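Long-range contacts in VESB protease (Vibrio cholerae, PDB 4LK4), which is a secreted trypsin-like serine protease of the S1 family, probably an endopeptidase, that carries an Ig-like domain behind its protease domain: residues 268-273 against 340-345; 88-93 against 247-252; 278-283 against 329-334. The protein carries 1 engineered substitution. All coordinates share one frame; numbering follows the deposited sequence.

Contact 1: 268-273 against 340-345; sequences FTYTNL and KRATSR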
loop_
_atom_site.group_PDB
_atom_site.type_symbol
_atom_site.label_atom_id
_atom_site.label_comp_id
_atom_site.label_asym_id
_atom_site.label_seq_id
_atom_site.Cartn_x
_atom_site.Cartn_y
_atom_site.Cartn_z
ATOM N N PHE A 268 -9.251 0.923 18.897
ATOM C CA PHE A 268 -8.133 1.059 17.951
ATOM C C PHE A 268 -6.818 1.046 18.725
ATOM O O PHE A 268 -6.687 1.764 19.706
ATOM C CB PHE A 268 -8.207 2.384 17.206
ATOM C CG PHE A 268 -9.289 2.457 16.191
ATOM C CD1 PHE A 268 -10.567 2.711 16.561
ATOM C CD2 PHE A 268 -9.012 2.290 14.856
ATOM C CE1 PHE A 268 -11.573 2.806 15.625
ATOM C CE2 PHE A 268 -10.013 2.377 13.911
ATOM C CZ PHE A 268 -11.297 2.656 14.303
ATOM N N THR A 269 -5.839 0.262 18.285
ATOM C CA THR A 269 -4.584 0.165 19.024
ATOM C C THR A 269 -3.407 0.736 18.255
ATOM O O THR A 269 -3.282 0.546 17.039
ATOM C CB THR A 269 -4.313 -1.271 19.463
ATOM O OG1 THR A 269 -5.405 -1.698 20.280
ATOM C CG2 THR A 269 -3.026 -1.377 20.266
ATOM N N TYR A 270 -2.566 1.451 19.002
ATOM C CA TYR A 270 -1.414 2.218 18.515
ATOM C C TYR A 270 -0.190 1.715 19.276
ATOM O O TYR A 270 -0.199 1.668 20.510
ATOM C CB TYR A 270 -1.649 3.722 18.749
ATOM C CG TYR A 270 -2.907 4.173 18.048
ATOM C CD1 TYR A 270 -4.150 4.080 18.677
ATOM C CD2 TYR A 270 -2.869 4.606 16.730
ATOM C CE1 TYR A 270 -5.318 4.427 18.016
ATOM C CE2 TYR A 270 -4.028 4.965 16.067
ATOM C CZ TYR A 270 -5.253 4.862 16.709
ATOM O OH TYR A 270 -6.412 5.188 16.038
ATOM N N THR A 271 0.845 1.319 18.542
ATOM C CA THR A 271 2.019 0.676 19.117
ATOM C C THR A 271 3.313 1.270 18.561
ATOM O O THR A 271 3.479 1.386 17.340
ATOM C CB THR A 271 2.006 -0.811 18.775
ATOM O OG1 THR A 271 0.717 -1.347 19.073
ATOM C CG2 THR A 271 3.064 -1.552 19.561
ATOM N N ASN A 272 4.232 1.625 19.449
ATOM C CA ASN A 272 5.517 2.174 19.049
ATOM C C ASN A 272 6.531 1.067 18.805
ATOM O O ASN A 272 6.990 0.434 19.762
ATOM C CB ASN A 272 6.049 3.089 20.131
ATOM C CG ASN A 272 7.405 3.669 19.804
ATOM O OD1 ASN A 272 7.722 3.918 18.643
ATOM N ND2 ASN A 272 8.208 3.921 20.840
ATOM N N LEU A 273 6.888 0.852 17.538
ATOM C CA LEU A 273 7.933 -0.085 17.193
ATOM C C LEU A 273 9.311 0.578 17.093
ATOM O O LEU A 273 10.287 -0.115 16.805
ATOM C CB LEU A 273 7.603 -0.785 15.870
ATOM C CG LEU A 273 6.273 -1.542 15.824
ATOM C CD1 LEU A 273 6.037 -2.161 14.464
ATOM C CD2 LEU A 273 6.225 -2.610 16.895
ATOM N N LYS A 340 5.052 11.987 14.648
ATOM C CA LYS A 340 4.384 10.909 13.924
ATOM C C LYS A 340 2.884 11.054 14.061
ATOM O O LYS A 340 2.377 11.490 15.116
ATOM C CB LYS A 340 4.808 9.566 14.487
ATOM C CG LYS A 340 6.293 9.334 14.329
ATOM C CD LYS A 340 6.673 7.923 14.702
ATOM C CE LYS A 340 8.177 7.762 14.635
ATOM N NZ LYS A 340 8.562 6.356 14.934
ATOM N N ARG A 341 2.175 10.712 12.998
ATOM C CA ARG A 341 0.734 10.834 12.965
ATOM C C ARG A 341 0.184 9.510 12.514
ATOM O O ARG A 341 0.638 8.960 11.523
ATOM C CB ARG A 341 0.299 11.935 11.989
ATOM C CG ARG A 341 0.708 13.345 12.424
ATOM C CD ARG A 341 0.363 14.412 11.392
ATOM N NE ARG A 341 0.761 15.759 11.812
ATOM C CZ ARG A 341 -0.048 16.674 12.355
ATOM N NH1 ARG A 341 -1.335 16.436 12.580
ATOM N NH2 ARG A 341 0.442 17.852 12.686
ATOM N N ALA A 342 -0.779 8.993 13.247
ATOM C CA ALA A 342 -1.564 7.879 12.813
ATOM C C ALA A 342 -2.956 8.408 12.532
ATOM O O ALA A 342 -3.577 9.064 13.391
ATOM C CB ALA A 342 -1.627 6.825 13.891
ATOM N N THR A 343 -3.451 8.092 11.336
ATOM C CA THR A 343 -4.793 8.470 10.908
ATOM C C THR A 343 -5.626 7.198 10.765
ATOM O O THR A 343 -5.320 6.338 9.953
ATOM C CB THR A 343 -4.716 9.253 9.586
ATOM O OG1 THR A 343 -3.805 10.330 9.748
ATOM C CG2 THR A 343 -6.018 9.829 9.187
ATOM N N SER A 344 -6.667 7.084 11.587
ATOM C CA SER A 344 -7.577 5.936 11.570
ATOM C C SER A 344 -8.953 6.341 11.084
ATOM O O SER A 344 -9.229 7.519 10.940
ATOM C CB SER A 344 -7.706 5.356 12.960
ATOM O OG SER A 344 -6.455 4.900 13.426
ATOM N N ARG A 345 -9.806 5.351 10.832
ATOM C CA ARG A 345 -11.112 5.573 10.234
ATOM C C ARG A 345 -12.110 4.588 10.796
ATOM O O ARG A 345 -11.822 3.423 10.941
ATOM C CB ARG A 345 -11.060 5.384 8.734
ATOM C CG ARG A 345 -12.431 5.226 8.081
ATOM C CD ARG A 345 -12.357 5.205 6.561
ATOM N NE ARG A 345 -11.965 6.516 6.071
ATOM C CZ ARG A 345 -11.537 6.778 4.837
ATOM N NH1 ARG A 345 -11.446 5.804 3.912
ATOM N NH2 ARG A 345 -11.175 8.024 4.520
#
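Tyr270 reaches across from 268-273 to Ser344 of 340-345, and its phenol OH donates to Ser344 OG at 2.6 Å. The serine hydroxyl is itself bonded to Asp251 O, so this small buried polar group is gripped twice. Tyr270 CG stands beside the backbone N and anti to the carbonyl carbon (chi1 -58°), which carries the long ring toward the facing strand. There the ring presents its edge, and the small Ala342 methyl lies at that edge, its CB 3.7 Å from Tyr270 CE2. Phe268, two residues earlier and so on the same side of the strand, sends its ring the same way; CD2 meets Ser344 CB at 3.8 Å, and Arg345 O lies at the ring's edge, 3.5 Å from CZ. The two strands run nearly antiparallel (165°) with axes 9.6 Å apart, too far for backbone pairing; they face each other across the interior of an Ig-like beta sandwich, and strand 248-258 borders both of them. Alternation sorts the side chains. Phe268, Tyr270, Ala342 and Ser344 form the tight, buried part, whereas Thr269 and Thr271 turn to the other side of their strand, where each hydroxyl bonds to a serine, Ser312 and Ser310. The loose margin of 340-345 holds the charges: Arg341, exposed, is salt-bridged to Glu330, and Arg345 directs its guanidinium to Asp328.

Contact 2: 88-93 against 247-252; sequences KIYRHL and QLSYDQ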
loop_
_atom_site.group_PDB
_atom_site.type_symbol
_atom_site.label_atom_id
_atom_site.label_comp_id
_atom_site.label_asym_id
_atom_site.label_seq_id
_atom_site.Cartn_x
_atom_site.Cartn_y
_atom_site.Cartn_z
ATOM N N LYS A 88 -0.134 -5.875 9.701
ATOM C CA LYS A 88 -1.029 -4.750 9.416
ATOM C C LYS A 88 -1.003 -4.321 7.955
ATOM O O LYS A 88 -0.002 -4.451 7.258
ATOM C CB LYS A 88 -0.684 -3.553 10.324
ATOM C CG LYS A 88 -0.959 -3.763 11.814
ATOM C CD LYS A 88 -2.403 -3.431 12.168
ATOM C CE LYS A 88 -2.915 -4.071 13.477
ATOM N NZ LYS A 88 -1.912 -4.214 14.565
ATOM N N ILE A 89 -2.116 -3.777 7.509
ATOM C CA ILE A 89 -2.245 -3.189 6.207
ATOM C C ILE A 89 -2.671 -1.712 6.349
ATOM O O ILE A 89 -3.576 -1.393 7.107
ATOM C CB ILE A 89 -3.218 -4.011 5.349
ATOM C CG1 ILE A 89 -2.536 -5.345 4.984
ATOM C CG2 ILE A 89 -3.539 -3.287 4.039
ATOM C CD1 ILE A 89 -3.398 -6.340 4.225
ATOM N N TYR A 90 -1.966 -0.820 5.653
ATOM C CA TYR A 90 -2.368 0.575 5.553
ATOM C C TYR A 90 -2.709 0.853 4.102
ATOM O O TYR A 90 -1.872 0.671 3.232
ATOM C CB TYR A 90 -1.255 1.518 6.048
ATOM C CG TYR A 90 -0.778 1.111 7.406
ATOM C CD1 TYR A 90 0.238 0.194 7.565
ATOM C CD2 TYR A 90 -1.386 1.588 8.528
ATOM C CE1 TYR A 90 0.640 -0.222 8.823
ATOM C CE2 TYR A 90 -0.970 1.212 9.782
ATOM C CZ TYR A 90 0.034 0.291 9.932
ATOM O OH TYR A 90 0.408 -0.095 11.218
ATOM N N ARG A 91 -3.943 1.251 3.831
ATOM C CA ARG A 91 -4.310 1.661 2.485
ATOM C C ARG A 91 -4.493 3.151 2.437
ATOM O O ARG A 91 -4.804 3.768 3.442
ATOM C CB ARG A 91 -5.618 1.008 2.091
ATOM C CG ARG A 91 -5.587 -0.509 2.121
ATOM C CD ARG A 91 -7.016 -1.022 2.168
ATOM N NE ARG A 91 -7.422 -1.531 0.880
ATOM C CZ ARG A 91 -8.662 -1.548 0.398
ATOM N NH1 ARG A 91 -9.689 -1.032 1.071
ATOM N NH2 ARG A 91 -8.859 -2.085 -0.807
ATOM N N HIS A 92 -4.346 3.754 1.269
ATOM C CA HIS A 92 -4.572 5.180 1.183
ATOM C C HIS A 92 -6.009 5.469 1.558
ATOM O O HIS A 92 -6.913 4.810 1.088
ATOM C CB HIS A 92 -4.287 5.710 -0.201
ATOM C CG HIS A 92 -3.922 7.156 -0.201
ATOM N ND1 HIS A 92 -4.864 8.151 -0.109
ATOM C CD2 HIS A 92 -2.720 7.778 -0.229
ATOM C CE1 HIS A 92 -4.268 9.328 -0.104
ATOM N NE2 HIS A 92 -2.965 9.131 -0.175
ATOM N N LEU A 93 -6.231 6.446 2.421
ATOM C CA LEU A 93 -7.575 6.724 2.906
ATOM C C LEU A 93 -8.447 7.429 1.854
ATOM O O LEU A 93 -9.675 7.481 2.007
ATOM C CB LEU A 93 -7.513 7.506 4.213
ATOM C CG LEU A 93 -6.991 6.677 5.399
ATOM C CD1 LEU A 93 -6.993 7.541 6.647
ATOM C CD2 LEU A 93 -7.841 5.436 5.646
ATOM N N GLN A 247 7.325 3.036 11.728
ATOM C CA GLN A 247 7.444 2.272 12.991
ATOM C C GLN A 247 6.447 2.669 14.084
ATOM O O GLN A 247 6.696 2.499 15.289
ATOM C CB GLN A 247 8.879 2.310 13.513
ATOM C CG GLN A 247 9.905 1.855 12.482
ATOM C CD GLN A 247 11.317 1.998 13.002
ATOM O OE1 GLN A 247 11.924 1.025 13.445
ATOM N NE2 GLN A 247 11.843 3.227 12.978
ATOM N N LEU A 248 5.308 3.184 13.634
ATOM C CA LEU A 248 4.134 3.371 14.466
ATOM C C LEU A 248 3.094 2.436 13.872
ATOM O O LEU A 248 2.561 2.696 12.797
ATOM C CB LEU A 248 3.657 4.828 14.406
ATOM C CG LEU A 248 2.344 5.170 15.116
ATOM C CD1 LEU A 248 2.404 4.687 16.558
ATOM C CD2 LEU A 248 2.022 6.664 15.056
ATOM N N SER A 249 2.839 1.335 14.563
ATOM C CA SER A 249 1.893 0.336 14.099
ATOM C C SER A 249 0.519 0.513 14.732
ATOM O O SER A 249 0.368 0.537 15.963
ATOM C CB SER A 249 2.395 -1.060 14.416
ATOM O OG SER A 249 1.441 -2.020 14.027
ATOM N N TYR A 250 -0.497 0.573 13.890
ATOM C CA TYR A 250 -1.841 0.744 14.377
ATOM C C TYR A 250 -2.959 0.228 13.456
ATOM O O TYR A 250 -2.764 0.000 12.259
ATOM C CB TYR A 250 -2.049 2.218 14.640
ATOM C CG TYR A 250 -1.982 3.089 13.417
ATOM C CD1 TYR A 250 -0.753 3.472 12.869
ATOM C CD2 TYR A 250 -3.139 3.539 12.805
ATOM C CE1 TYR A 250 -0.684 4.286 11.740
ATOM C CE2 TYR A 250 -3.088 4.343 11.671
ATOM C CZ TYR A 250 -1.855 4.723 11.139
ATOM O OH TYR A 250 -1.813 5.564 10.038
ATOM N N ASP A 251 -4.140 0.078 14.051
ATOM C CA ASP A 251 -5.372 -0.218 13.320
ATOM C C ASP A 251 -5.797 1.027 12.549
ATOM O O ASP A 251 -6.133 2.078 13.149
ATOM C CB ASP A 251 -6.497 -0.632 14.291
ATOM C CG ASP A 251 -6.101 -1.793 15.195
ATOM O OD1 ASP A 251 -5.752 -2.852 14.648
ATOM O OD2 ASP A 251 -6.140 -1.664 16.439
ATOM N N GLN A 252 -5.798 0.920 11.228
ATOM C CA GLN A 252 -6.125 2.057 10.390
ATOM C C GLN A 252 -7.631 2.218 10.209
ATOM O O GLN A 252 -8.177 3.262 10.511
ATOM C CB GLN A 252 -5.482 1.909 9.027
ATOM C CG GLN A 252 -5.417 3.212 8.240
ATOM C CD GLN A 252 -5.122 2.975 6.759
ATOM O OE1 GLN A 252 -5.386 1.907 6.220
ATOM N NE2 GLN A 252 -4.600 3.993 6.100
HETATM O O HOH W 1 -3.793 -1.008 9.967
#
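The phenol oxygen of Tyr90 is gripped by the backbone Tyr250 N, which donates to it at 2.9 Å and 161°, and by the carboxylate of Glu108, which also bonds Ser249 OG. A tyrosine suits this place because its ring is long enough to bring a hydroxyl to the next domain's backbone while its carbons pack. Tyr90 CE2 lies over one face of the Tyr250 ring, offset toward the rim, the two planes inclined at 51°. Gln252 makes a separate pair of bonds. With CG anti to the backbone N (chi1 -163°) and the chain extended beyond, its amide meets the main chain of Arg91 like a strand partner: OE1 accepts from Arg91 N at 2.9 Å, and NE2 donates to Arg91 O at 2.7 Å. Leu93 CD2 packs on that amide, 3.6 Å from NE2. A water fills in between, donating to Ile89 O and Tyr250 O and accepting from Gln252 N. Lys88 crosses Asp251 at a slant, its CE 3.3 Å from Asp251 OD1; NZ is too far for a salt bridge, and Asp251 OD2 accepts from Thr269 N. Strand 82-91 of the protease barrel, paired with strand 105-109, thus meets strand 248-258, the first of the Ig-like domain, almost at right angles, while His92 stacks on Trp240 of helix 238-243.

Contact 3: 278-283 against 329-334; sequences LTYTGN and FELIFS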
loop_
_atom_site.group_PDB
_atom_site.type_symbol
_atom_site.label_atom_id
_atom_site.label_comp_id
_atom_site.label_asym_id
_atom_site.label_seq_id
_atom_site.Cartn_x
_atom_site.Cartn_y
_atom_site.Cartn_z
ATOM N N LEU A 278 7.788 7.513 22.300
ATOM C CA LEU A 278 6.769 8.336 21.656
ATOM C C LEU A 278 5.968 9.044 22.738
ATOM O O LEU A 278 5.695 8.441 23.772
ATOM C CB LEU A 278 5.827 7.426 20.889
ATOM C CG LEU A 278 5.639 7.680 19.408
ATOM C CD1 LEU A 278 6.946 7.448 18.672
ATOM C CD2 LEU A 278 4.538 6.762 18.912
ATOM N N THR A 279 5.586 10.304 22.522
ATOM C CA THR A 279 4.735 11.015 23.500
ATOM C C THR A 279 3.475 11.524 22.823
ATOM O O THR A 279 3.541 12.300 21.878
ATOM C CB THR A 279 5.453 12.209 24.159
ATOM O OG1 THR A 279 6.664 11.770 24.780
ATOM C CG2 THR A 279 4.563 12.868 25.217
ATOM N N TYR A 280 2.330 11.075 23.317
ATOM C CA TYR A 280 1.034 11.503 22.805
ATOM C C TYR A 280 0.854 12.980 23.102
ATOM O O TYR A 280 0.862 13.380 24.247
ATOM C CB TYR A 280 -0.060 10.684 23.485
ATOM C CG TYR A 280 -1.483 10.916 23.037
ATOM C CD1 TYR A 280 -1.814 11.175 21.717
ATOM C CD2 TYR A 280 -2.506 10.788 23.942
ATOM C CE1 TYR A 280 -3.137 11.351 21.337
ATOM C CE2 TYR A 280 -3.824 10.943 23.577
ATOM C CZ TYR A 280 -4.145 11.226 22.276
ATOM O OH TYR A 280 -5.490 11.380 21.974
ATOM N N THR A 281 0.689 13.770 22.049
ATOM C CA THR A 281 0.735 15.236 22.129
ATOM C C THR A 281 -0.467 15.923 21.485
ATOM O O THR A 281 -0.695 17.107 21.709
ATOM C CB THR A 281 1.972 15.761 21.381
ATOM O OG1 THR A 281 3.091 14.905 21.621
ATOM C CG2 THR A 281 2.324 17.136 21.816
ATOM N N GLY A 282 -1.213 15.203 20.650
ATOM C CA GLY A 282 -2.408 15.772 20.032
ATOM C C GLY A 282 -3.342 14.777 19.359
ATOM O O GLY A 282 -3.009 13.605 19.179
ATOM N N ASN A 283 -4.533 15.258 19.023
ATOM C CA ASN A 283 -5.452 14.506 18.202
ATOM C C ASN A 283 -6.405 15.451 17.505
ATOM O O ASN A 283 -6.347 16.628 17.740
ATOM C CB ASN A 283 -6.206 13.513 19.039
ATOM C CG ASN A 283 -6.942 14.171 20.156
ATOM O OD1 ASN A 283 -7.883 14.928 19.932
ATOM N ND2 ASN A 283 -6.530 13.881 21.374
ATOM N N PHE A 329 -9.919 10.167 12.117
ATOM C CA PHE A 329 -9.287 10.873 13.219
ATOM C C PHE A 329 -7.806 10.516 13.294
ATOM O O PHE A 329 -7.373 9.452 12.854
ATOM C CB PHE A 329 -9.983 10.550 14.541
ATOM C CG PHE A 329 -10.033 9.088 14.839
ATOM C CD1 PHE A 329 -11.045 8.304 14.327
ATOM C CD2 PHE A 329 -9.046 8.495 15.603
ATOM C CE1 PHE A 329 -11.080 6.948 14.583
ATOM C CE2 PHE A 329 -9.077 7.150 15.875
ATOM C CZ PHE A 329 -10.094 6.368 15.356
ATOM N N GLU A 330 -7.058 11.415 13.900
ATOM C CA GLU A 330 -5.630 11.439 13.843
ATOM C C GLU A 330 -5.085 11.538 15.261
ATOM O O GLU A 330 -5.517 12.405 16.044
ATOM C CB GLU A 330 -5.240 12.682 13.051
ATOM C CG GLU A 330 -3.811 12.731 12.573
ATOM C CD GLU A 330 -3.666 13.506 11.254
ATOM O OE1 GLU A 330 -3.241 14.684 11.299
ATOM O OE2 GLU A 330 -3.987 12.939 10.173
ATOM N N LEU A 331 -4.157 10.660 15.606
ATOM C CA LEU A 331 -3.413 10.818 16.846
ATOM C C LEU A 331 -2.009 11.263 16.476
ATOM O O LEU A 331 -1.399 10.689 15.593
ATOM C CB LEU A 331 -3.354 9.522 17.650
ATOM C CG LEU A 331 -4.547 9.115 18.514
ATOM C CD1 LEU A 331 -5.749 8.714 17.671
ATOM C CD2 LEU A 331 -4.121 7.950 19.400
ATOM N N ILE A 332 -1.508 12.272 17.182
ATOM C CA ILE A 332 -0.212 12.870 16.915
ATOM C C ILE A 332 0.744 12.630 18.081
ATOM O O ILE A 332 0.377 12.825 19.253
ATOM C CB ILE A 332 -0.354 14.382 16.777
ATOM C CG1 ILE A 332 -1.537 14.742 15.884
ATOM C CG2 ILE A 332 0.922 14.968 16.217
ATOM C CD1 ILE A 332 -1.917 16.206 15.974
ATOM N N PHE A 333 1.975 12.255 17.750
ATOM C CA PHE A 333 2.997 11.961 18.743
ATOM C C PHE A 333 4.246 12.713 18.424
ATOM O O PHE A 333 4.577 12.869 17.262
ATOM C CB PHE A 333 3.357 10.497 18.762
ATOM C CG PHE A 333 2.187 9.593 18.947
ATOM C CD1 PHE A 333 1.428 9.192 17.857
ATOM C CD2 PHE A 333 1.854 9.124 20.207
ATOM C CE1 PHE A 333 0.352 8.341 18.021
ATOM C CE2 PHE A 333 0.777 8.269 20.377
ATOM C CZ PHE A 333 0.028 7.874 19.277
ATOM N N SER A 334 4.916 13.187 19.470
ATOM C CA SER A 334 6.206 13.833 19.360
ATOM C C SER A 334 7.243 12.781 19.633
ATOM O O SER A 334 7.002 11.880 20.438
ATOM C CB SER A 334 6.347 14.911 20.426
ATOM O OG SER A 334 5.257 15.774 20.373
#
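Phe333 is the main bump on 329-334, and Leu278 and Tyr280 of the neighbouring strand close around it. Leu278 CD2 lies over one face of the Phe333 ring, 4.0 Å from its centroid, a CH-pi contact of one leucine methyl with the flat ring. Farther along, Tyr280 CA approaches Phe333 CD2 to 3.6 Å, and the two rings meet obliquely. Tyr280 CG is anti to the backbone N (chi1 -177°), which lays the ring along 329-334 so that CE1 rests on Leu331 CG at 3.9 Å; its hydroxyl goes on to Asp297 and also receives Asn283 ND2. On the other side of the strands, Ile332 fills the shallow hollow over Gly282, its CD1 4.1 Å from Gly282 CA; a residue without a side chain suits the position, since a CB there would press on Ile332 CD1. Nearby, Ser334 OG donates to Thr281 OG1 at 2.6 Å, and Thr281 OG1 donates to Thr279 O, which also takes Ser334 N. Two small hydroxyl residues thus finish the partly exposed side in a short polar chain. Between these packings the register slips by one residue: Thr281 N and Gly282 N both donate to Ile332 O, at 3.0 and 3.2 Å, and Gly282 O accepts from Ile332 N. Two residues facing one across an antiparallel pair make a classic beta bulge, here where 278-283 crosses 329-334 at 133° in the Ig-like sandwich, consistent with the extra twist a bulge brings.

Contact 2 is the one that joins the trypsin-like domain to the Ig-like domain, whereas contacts 1 and 3 lie wholly within the latter. Contact 1 stands between the others: its centre is about 7 Å from that of contact 2 and about 9 Å from that of contact 3, while those two are about 15 Å apart. Asp251 OD2 and Gln252 O of contact 2 probably accept from Thr269 N and Arg345 N of contact 1, each at 2.7 Å. Lys340 O probably accepts from Phe333 N at 2.8 Å, linking contact 1 to contact 3, which is nested in its chain loop. Leu248 CD2 and Phe333 CE1, 3.8 Å apart, join contacts 2 and 3 inside the sandwich.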